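Long-range contacts in adhesin (PDB 6VT2), which binds sialoglycans through two Siglec-like modules in tandem and so probably helps the streptococcus adhere to host glycoproteins: residues Val206-Gly211 and His227-Ser232; Thr236-Ala241 and Val301-Ala306. All coordinates share one frame; numbering follows the deposited sequence.

Contact 1: residues Val206-Gly211 and His227-Ser232; sequences VFVDEG and HFYDNS. With CA (calcium ion), chain J.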
ATOM      1  N   VAL A 206      14.227  -2.171 -13.081  1.00 10.62           N
ATOM      2  CA  VAL A 206      15.378  -1.383 -12.718  1.00 10.02           C
ATOM      3  C   VAL A 206      16.019  -2.027 -11.491  1.00 10.70           C
ATOM      4  O   VAL A 206      15.328  -2.329 -10.501  1.00 10.92           O
ATOM      5  CB  VAL A 206      15.002   0.066 -12.403  1.00 12.54           C
ATOM      6  CG1 VAL A 206      16.227   0.807 -11.866  1.00 16.55           C
ATOM      7  CG2 VAL A 206      14.450   0.741 -13.614  1.00 17.73           C
ATOM      8  N   PHE A 207      17.349  -2.176 -11.546  1.00 12.32           N
ATOM      9  CA  PHE A 207      18.182  -2.637 -10.421  1.00 11.42           C
ATOM     10  C   PHE A 207      18.700  -1.388  -9.743  1.00  9.66           C
ATOM     11  O   PHE A 207      19.592  -0.695 -10.264  1.00 12.95           O
ATOM     12  CB  PHE A 207      19.291  -3.561 -10.903  1.00 11.49           C
ATOM     13  CG  PHE A 207      20.268  -3.960  -9.827  1.00 11.20           C
ATOM     14  CD1 PHE A 207      19.850  -4.218  -8.548  1.00 12.27           C
ATOM     15  CD2 PHE A 207      21.600  -4.089 -10.137  1.00 11.84           C
ATOM     16  CE1 PHE A 207      20.745  -4.604  -7.594  1.00 13.01           C
ATOM     17  CE2 PHE A 207      22.527  -4.444  -9.146  1.00 11.23           C
ATOM     18  CZ  PHE A 207      22.091  -4.708  -7.906  1.00 13.36           C
ATOM     19  N   VAL A 208      18.122  -1.080  -8.589  1.00 11.72           N
ATOM     20  CA  VAL A 208      18.470   0.154  -7.900  1.00 12.46           C
ATOM     21  C   VAL A 208      19.949   0.205  -7.510  1.00 12.29           C
ATOM     22  O   VAL A 208      20.570   1.274  -7.494  1.00 14.48           O
ATOM     23  CB  VAL A 208      17.563   0.286  -6.672  1.00 16.84           C
ATOM     24  CG1 VAL A 208      17.975   1.493  -5.869  1.00 16.63           C
ATOM     25  CG2 VAL A 208      16.131   0.345  -7.052  1.00 15.07           C
ATOM     26  N   ASP A 209      20.538  -0.930  -7.158  1.00 13.49           N
ATOM     27  CA  ASP A 209      21.895  -0.969  -6.639  1.00 11.75           C
ATOM     28  C   ASP A 209      22.940  -1.251  -7.718  1.00 12.01           C
ATOM     29  O   ASP A 209      24.047  -1.702  -7.418  1.00 12.68           O
ATOM     30  CB  ASP A 209      21.910  -1.988  -5.493  1.00 11.99           C
ATOM     31  CG  ASP A 209      21.024  -1.560  -4.348  1.00 13.59           C
ATOM     32  OD1 ASP A 209      21.325  -0.511  -3.729  1.00 13.79           O
ATOM     33  OD2 ASP A 209      19.965  -2.191  -4.101  1.00 14.89           O
ATOM     34  N   GLU A 210      22.614  -0.980  -8.982  1.00 11.22           N
ATOM     35  CA  GLU A 210      23.576  -1.161 -10.044  1.00 12.02           C
ATOM     36  C   GLU A 210      24.851  -0.430  -9.719  1.00 13.91           C
ATOM     37  O   GLU A 210      24.809   0.738  -9.334  1.00 15.14           O
ATOM     38  CB  GLU A 210      22.980  -0.642 -11.354  1.00 11.38           C
ATOM     39  CG  GLU A 210      23.938  -0.808 -12.473  1.00 15.59           C
ATOM     40  CD  GLU A 210      23.404  -0.272 -13.821  1.00 17.16           C
ATOM     41  OE1 GLU A 210      22.264   0.254 -13.859  1.00 23.01           O
ATOM     42  OE2 GLU A 210      24.136  -0.431 -14.793  1.00 19.59           O
ATOM     43  N   GLY A 211      25.975  -1.141  -9.844  1.00 13.86           N
ATOM     44  CA  GLY A 211      27.289  -0.573  -9.597  1.00 12.40           C
ATOM     45  C   GLY A 211      27.733  -0.596  -8.157  1.00 12.20           C
ATOM     46  O   GLY A 211      28.838  -0.135  -7.863  1.00 17.03           O
ATOM     47  N   HIS A 227      18.029  -4.030  -4.461  1.00 11.96           N
ATOM     48  CA  HIS A 227      16.574  -3.599  -4.535  1.00 10.97           C
ATOM     49  C   HIS A 227      16.267  -3.455  -6.029  1.00  9.53           C
ATOM     50  O   HIS A 227      17.098  -3.009  -6.731  1.00 10.58           O
ATOM     51  CB  HIS A 227      16.400  -2.264  -3.797  1.00 10.22           C
ATOM     52  CG  HIS A 227      16.757  -2.257  -2.349  1.00 12.39           C
ATOM     53  ND1 HIS A 227      18.030  -2.330  -1.902  1.00 25.42           N
ATOM     54  CD2 HIS A 227      16.038  -2.114  -1.249  1.00 22.09           C
ATOM     55  CE1 HIS A 227      18.065  -2.277  -0.604  1.00 18.75           C
ATOM     56  NE2 HIS A 227      16.857  -2.158  -0.186  1.00 20.92           N
ATOM     57  N   PHE A 228      15.063  -3.817  -6.423  1.00 10.81           N
ATOM     58  CA  PHE A 228      14.581  -3.783  -7.801  1.00  9.23           C
ATOM     59  C   PHE A 228      13.191  -3.174  -7.814  1.00 10.27           C
ATOM     60  O   PHE A 228      12.420  -3.372  -6.888  1.00 10.89           O
ATOM     61  CB  PHE A 228      14.494  -5.158  -8.391  1.00  9.84           C
ATOM     62  CG  PHE A 228      15.769  -5.970  -8.303  1.00 10.89           C
ATOM     63  CD1 PHE A 228      16.087  -6.676  -7.163  1.00 12.80           C
ATOM     64  CD2 PHE A 228      16.625  -6.039  -9.377  1.00 11.55           C
ATOM     65  CE1 PHE A 228      17.240  -7.462  -7.103  1.00 11.90           C
ATOM     66  CE2 PHE A 228      17.779  -6.755  -9.297  1.00 11.26           C
ATOM     67  CZ  PHE A 228      18.104  -7.461  -8.189  1.00 11.37           C
ATOM     68  N   TYR A 229      12.846  -2.472  -8.890  1.00  9.41           N
ATOM     69  CA  TYR A 229      11.460  -2.070  -9.072  1.00 11.46           C
ATOM     70  C   TYR A 229      11.140  -2.095 -10.552  1.00 10.58           C
ATOM     71  O   TYR A 229      11.997  -2.250 -11.410  1.00 10.96           O
ATOM     72  CB  TYR A 229      11.185  -0.687  -8.497  1.00 13.05           C
ATOM     73  CG  TYR A 229      11.815   0.442  -9.227  1.00 14.46           C
ATOM     74  CD1 TYR A 229      11.145   1.073 -10.262  1.00 13.36           C
ATOM     75  CD2 TYR A 229      13.072   0.925  -8.854  1.00 19.37           C
ATOM     76  CE1 TYR A 229      11.724   2.160 -10.889  1.00 18.13           C
ATOM     77  CE2 TYR A 229      13.645   1.985  -9.482  1.00 22.23           C
ATOM     78  CZ  TYR A 229      12.977   2.595 -10.496  1.00 23.54           C
ATOM     79  OH  TYR A 229      13.598   3.646 -11.135  1.00 28.19           O
ATOM     80  N   ASP A 230       9.877  -2.056 -10.836  1.00 12.61           N
ATOM     81  CA  ASP A 230       9.446  -1.984 -12.241  1.00 13.25           C
ATOM     82  C   ASP A 230       8.374  -0.908 -12.318  1.00 15.13           C
ATOM     83  O   ASP A 230       7.648  -0.763 -11.366  1.00 14.01           O
ATOM     84  CB  ASP A 230       8.939  -3.337 -12.721  1.00 12.44           C
ATOM     85  CG  ASP A 230       8.676  -3.389 -14.200  1.00 14.02           C
ATOM     86  OD1 ASP A 230       9.556  -3.158 -14.910  1.00 14.92           O
ATOM     87  OD2 ASP A 230       7.526  -3.578 -14.512  1.00 15.61           O
ATOM     88  N   ASN A 231       8.157  -0.320 -13.489  1.00 15.20           N
ATOM     89  CA  ASN A 231       7.080   0.677 -13.708  1.00 16.23           C
ATOM     90  C   ASN A 231       5.688   0.037 -13.498  1.00 15.61           C
ATOM     91  O   ASN A 231       4.816   0.713 -13.088  1.00 17.31           O
ATOM     92  CB  ASN A 231       7.196   1.320 -15.090  1.00 15.92           C
ATOM     93  CG  ASN A 231       6.956   0.352 -16.211  1.00 25.66           C
ATOM     94  OD1 ASN A 231       7.242  -0.775 -16.065  1.00 16.00           O
ATOM     95  ND2 ASN A 231       6.380   0.777 -17.309  1.00 19.77           N
ATOM     96  N   SER A 232       5.528  -1.272 -13.696  1.00 14.92           N
ATOM     97  CA  SER A 232       4.255  -1.982 -13.438  1.00 14.04           C
ATOM     98  C   SER A 232       4.052  -2.230 -11.943  1.00 18.43           C
ATOM     99  O   SER A 232       2.991  -2.645 -11.575  1.00 16.32           O
ATOM    100  CB  SER A 232       4.201  -3.280 -14.122  1.00 16.52           C
ATOM    101  OG  SER A 232       5.163  -4.142 -13.558  1.00 15.54           O
TER
HETATM  102 CA    CA J 704       7.973  -2.917 -16.847  1.00 12.17          CA

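Contact 2: residues Thr236-Ala241 and Val301-Ala306; sequences TNVNFA and VRATDA. With CA (calcium ion), chain J.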
ATOM      1  N   THR A 236       8.642 -10.522 -11.704  1.00 12.45           N
ATOM      2  CA  THR A 236       8.383 -11.947 -11.663  1.00 14.99           C
ATOM      3  C   THR A 236       9.641 -12.767 -11.511  1.00 14.51           C
ATOM      4  O   THR A 236       9.546 -13.911 -11.066  1.00 13.73           O
ATOM      5  CB  THR A 236       7.652 -12.426 -12.916  1.00 18.32           C
ATOM      6  OG1 THR A 236       8.440 -12.227 -14.097  1.00 23.36           O
ATOM      7  CG2 THR A 236       6.342 -11.656 -13.028  1.00 16.85           C
ATOM      8  N   ASN A 237      10.821 -12.243 -11.857  1.00 13.21           N
ATOM      9  CA  ASN A 237      12.013 -13.062 -11.774  1.00 13.27           C
ATOM     10  C   ASN A 237      13.200 -12.160 -11.592  1.00 11.47           C
ATOM     11  O   ASN A 237      13.268 -11.128 -12.258  1.00 11.68           O
ATOM     12  CB  ASN A 237      12.192 -13.895 -13.032  1.00 14.23           C
ATOM     13  CG  ASN A 237      13.473 -14.673 -13.024  1.00 19.51           C
ATOM     14  OD1 ASN A 237      14.495 -14.216 -13.540  1.00 16.37           O
ATOM     15  ND2 ASN A 237      13.440 -15.839 -12.417  1.00 27.18           N
ATOM     16  N   VAL A 238      14.152 -12.598 -10.753  1.00 11.01           N
ATOM     17  CA  VAL A 238      15.480 -12.010 -10.611  1.00 11.08           C
ATOM     18  C   VAL A 238      16.477 -13.105 -10.916  1.00  9.84           C
ATOM     19  O   VAL A 238      16.400 -14.204 -10.341  1.00 13.56           O
ATOM     20  CB  VAL A 238      15.682 -11.421  -9.214  1.00 11.64           C
ATOM     21  CG1 VAL A 238      17.113 -10.965  -9.034  1.00 12.71           C
ATOM     22  CG2 VAL A 238      14.685 -10.342  -8.963  1.00 13.72           C
ATOM     23  N   ASN A 239      17.365 -12.830 -11.854  1.00  9.64           N
ATOM     24  CA  ASN A 239      18.224 -13.856 -12.416  1.00 11.94           C
ATOM     25  C   ASN A 239      19.672 -13.417 -12.321  1.00 10.05           C
ATOM     26  O   ASN A 239      20.092 -12.471 -12.990  1.00 10.82           O
ATOM     27  CB  ASN A 239      17.872 -14.092 -13.874  1.00 11.60           C
ATOM     28  CG  ASN A 239      18.660 -15.216 -14.491  1.00 17.94           C
ATOM     29  OD1 ASN A 239      19.405 -15.924 -13.806  1.00 14.20           O
ATOM     30  ND2 ASN A 239      18.471 -15.425 -15.810  1.00 17.36           N
ATOM     31  N   PHE A 240      20.430 -14.109 -11.475  1.00 10.82           N
ATOM     32  CA  PHE A 240      21.859 -13.869 -11.283  1.00 12.51           C
ATOM     33  C   PHE A 240      22.705 -14.742 -12.177  1.00 11.86           C
ATOM     34  O   PHE A 240      23.923 -14.631 -12.155  1.00 11.86           O
ATOM     35  CB  PHE A 240      22.258 -14.120  -9.814  1.00 12.29           C
ATOM     36  CG  PHE A 240      21.640 -13.183  -8.862  1.00 11.21           C
ATOM     37  CD1 PHE A 240      22.247 -12.000  -8.566  1.00 12.06           C
ATOM     38  CD2 PHE A 240      20.425 -13.482  -8.268  1.00 12.91           C
ATOM     39  CE1 PHE A 240      21.737 -11.141  -7.716  1.00 10.95           C
ATOM     40  CE2 PHE A 240      19.826 -12.625  -7.426  1.00 10.67           C
ATOM     41  CZ  PHE A 240      20.467 -11.421  -7.104  1.00 12.64           C
ATOM     42  N   ALA A 241      22.097 -15.563 -13.009  1.00 10.31           N
ATOM     43  CA  ALA A 241      22.821 -16.552 -13.785  1.00 12.84           C
ATOM     44  C   ALA A 241      22.413 -16.512 -15.245  1.00 16.73           C
ATOM     45  O   ALA A 241      22.278 -17.549 -15.886  1.00 20.83           O
ATOM     46  CB  ALA A 241      22.600 -17.942 -13.203  1.00 17.13           C
ATOM     47  N   VAL A 301      23.149  -9.262 -12.763  1.00 10.58           N
ATOM     48  CA  VAL A 301      21.782  -9.588 -12.391  1.00 10.29           C
ATOM     49  C   VAL A 301      20.853  -8.996 -13.445  1.00 11.78           C
ATOM     50  O   VAL A 301      21.089  -7.904 -13.965  1.00 10.90           O
ATOM     51  CB  VAL A 301      21.455  -9.101 -10.963  1.00 11.64           C
ATOM     52  CG1 VAL A 301      21.511  -7.593 -10.858  1.00 12.91           C
ATOM     53  CG2 VAL A 301      20.170  -9.677 -10.552  1.00 11.63           C
ATOM     54  N   ARG A 302      19.812  -9.715 -13.734  1.00 11.26           N
ATOM     55  CA  ARG A 302      18.711  -9.269 -14.575  1.00 11.50           C
ATOM     56  C   ARG A 302      17.388  -9.474 -13.833  1.00 12.99           C
ATOM     57  O   ARG A 302      17.273 -10.333 -12.948  1.00 13.00           O
ATOM     58  CB  ARG A 302      18.637 -10.086 -15.850  1.00 14.58           C
ATOM     59  CG  ARG A 302      19.816 -10.021 -16.734  1.00 15.07           C
ATOM     60  CD  ARG A 302      19.683 -11.039 -17.888  1.00 18.42           C
ATOM     61  NE  ARG A 302      20.850 -10.998 -18.769  1.00 18.35           N
ATOM     62  CZ  ARG A 302      20.920 -10.230 -19.859  1.00 17.87           C
ATOM     63  NH1 ARG A 302      19.880  -9.455 -20.202  1.00 19.61           N
ATOM     64  NH2 ARG A 302      21.988 -10.254 -20.596  1.00 22.70           N
ATOM     65  N   ALA A 303      16.377  -8.691 -14.159  1.00  9.74           N
ATOM     66  CA  ALA A 303      15.061  -8.847 -13.552  1.00  9.31           C
ATOM     67  C   ALA A 303      14.049  -8.755 -14.688  1.00 12.75           C
ATOM     68  O   ALA A 303      14.254  -8.033 -15.660  1.00 12.18           O
ATOM     69  CB  ALA A 303      14.777  -7.827 -12.466  1.00 13.20           C
ATOM     70  N   THR A 304      12.985  -9.531 -14.561  1.00 11.14           N
ATOM     71  CA  THR A 304      11.948  -9.606 -15.571  1.00 12.57           C
ATOM     72  C   THR A 304      10.611  -9.229 -14.960  1.00 15.50           C
ATOM     73  O   THR A 304      10.316  -9.600 -13.824  1.00 13.22           O
ATOM     74  CB  THR A 304      11.891 -11.024 -16.117  1.00 15.74           C
ATOM     75  OG1 THR A 304      13.119 -11.382 -16.707  1.00 16.53           O
ATOM     76  CG2 THR A 304      10.806 -11.132 -17.236  1.00 18.46           C
ATOM     77  N   ASP A 305       9.808  -8.449 -15.694  1.00 13.65           N
ATOM     78  CA  ASP A 305       8.482  -8.076 -15.219  1.00 13.60           C
ATOM     79  C   ASP A 305       7.460  -9.071 -15.769  1.00 16.94           C
ATOM     80  O   ASP A 305       7.800 -10.007 -16.492  1.00 15.24           O
ATOM     81  CB  ASP A 305       8.185  -6.606 -15.552  1.00 12.17           C
ATOM     82  CG  ASP A 305       8.076  -6.316 -17.053  1.00 14.22           C
ATOM     83  OD1 ASP A 305       7.745  -7.245 -17.818  1.00 15.99           O
ATOM     84  OD2 ASP A 305       8.387  -5.179 -17.393  1.00 13.35           O
ATOM     85  N   ALA A 306       6.190  -8.877 -15.398  1.00 19.12           N
ATOM     86  CA  ALA A 306       5.183  -9.877 -15.738  1.00 18.51           C
ATOM     87  C   ALA A 306       4.843  -9.854 -17.218  1.00 21.19           C
ATOM     88  O   ALA A 306       4.276 -10.833 -17.721  1.00 24.94           O
ATOM     89  CB  ALA A 306       3.935  -9.656 -14.924  1.00 16.51           C
TER
HETATM   90 CA    CA J 704       7.973  -2.917 -16.847  1.00 12.17          CA
HETATM   91  O   HOH W   1       7.195 -12.651 -16.840  1.00 31.74           O
HETATM   92  O   HOH W   2      15.237 -11.974 -15.114  1.00 15.74           O

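Contact 1: residues Val206-Gly211 and His227-Ser232
Val-206 and Tyr-229 form an antiparallel hydrogen-bonded pair, and Phe-207 faces Phe-228 as the non-hydrogen-bonded pair next to it. Val-206 N gives a nearly straight bond to Tyr-229 O (2.8 Å), and Tyr-229 N returns one to Val-206 O. Val-208 N, already in the type I turn from Phe-207 to Glu-210, reaches His-227 O.

On one side of the sheet, CB of Val-206 sits over a face of the Tyr-229 ring as a CH-pi contact, 3.9 Å from the ring centroid. Val-208 CG2 meets the edge of the same ring at CD2 (3.6 Å). On the other side the rings of Phe-207 and Phe-228 are nearly parallel, with planes at 24°, but slid apart. Phe-207 CD1 lies over a face of the Phe-228 ring, 3.4 Å from CE2.

These residues pair strand 206-207, an outermost strand of its sheet, with strand 222-229 in the second Siglec-like module. Asp-209, third residue of the turn, grips His-227. Asp-209 OD2 takes a bond from His-227 ND1 (2.9 Å) with its syn lone pair, in the plane of the imidazole. His-227 keeps CG beside its own N (chi1 -60°), which brings ND1 and the backbone N to the same oxygen. The bond from N is weak. Asp-209 OD1 forms a salt bridge with Arg-212. Past the strand, Asp-230 binds calcium through both carboxylate oxygens and Asn-231 through OD1.

Contact 2: residues Thr236-Ala241 and Val301-Ala306
Val-301 holds CG2 anti to its backbone N, which brings this methyl against both Val-238 and Phe-240. Phe-240 has CG beside its own N (chi1 -65°), and its ring lies alongside Val-301 with one face turned to CG2. That methyl makes a CH-pi contact, 3.8 Å from the ring centroid and 21° off the normal. It also meets Val-238 CG1 at 3.6 Å. Strand 222-229 covers this side, which belongs to the interior.

The backbones run antiparallel. Asn-239 and Arg-302 exchange two N-H...O bonds; the one from Asn-239 N to Arg-302 O is 2.7 Å long. Thr-304 N bonds to Asn-237 O. The return bond is disturbed: Thr-304 O takes Thr-236 N at 2.9 Å and Asn-237 N only weakly at 3.3 Å. Thr-236 and Asn-237 thus both face Thr-304, a classic beta bulge.

The other side is polar. One water donates to Asn-237 OD1 (2.8 Å) and is also bonded to Thr-304 OG1, which has a further partner in Thr-310. A second water links Thr-236 OG1 and Asp-305 O. At the end of the strand, Asn-239 OD1 accepts Ala-241 N in an Asx turn, from above the amide plane.

Asp-305 turns away from strand 235-239. Its OD2 binds calcium at 2.4 Å, while OD1 accepts from Leu-309 N. Asp-201, Val-203, Asp-230 and Asn-231 complete the protein ligands of the ion. The pairing joins the outermost strand 235-239 to strand 296-305 in the mixed sheet of the second Siglec-like module, with the calcium site at one end.

Contacts 1 and 2 belong to different sheets of the same Siglec-like module, and each joins an outermost strand to its neighbour. Their apolar sides meet in the module interior: Phe-207 and Phe-228 of contact 1 pack against Val-301 of contact 2, and Phe-228 also against Val-238. The other side of contact 1, Val-206 and Tyr-229, is partly exposed but largely apolar; that of contact 2 is polar, with Asn-237, Asn-239, Arg-302 and Thr-304. Contact 1 relies on aromatic rings and a histidine-carboxylate bond beside a turn. Contact 2 has a longer run of strand pairing, mostly smaller apolar side chains beside one phenylalanine, and waters between polar groups. Calcium ties them together, since Asp-230, Asn-231 and Asp-305 bind one ion.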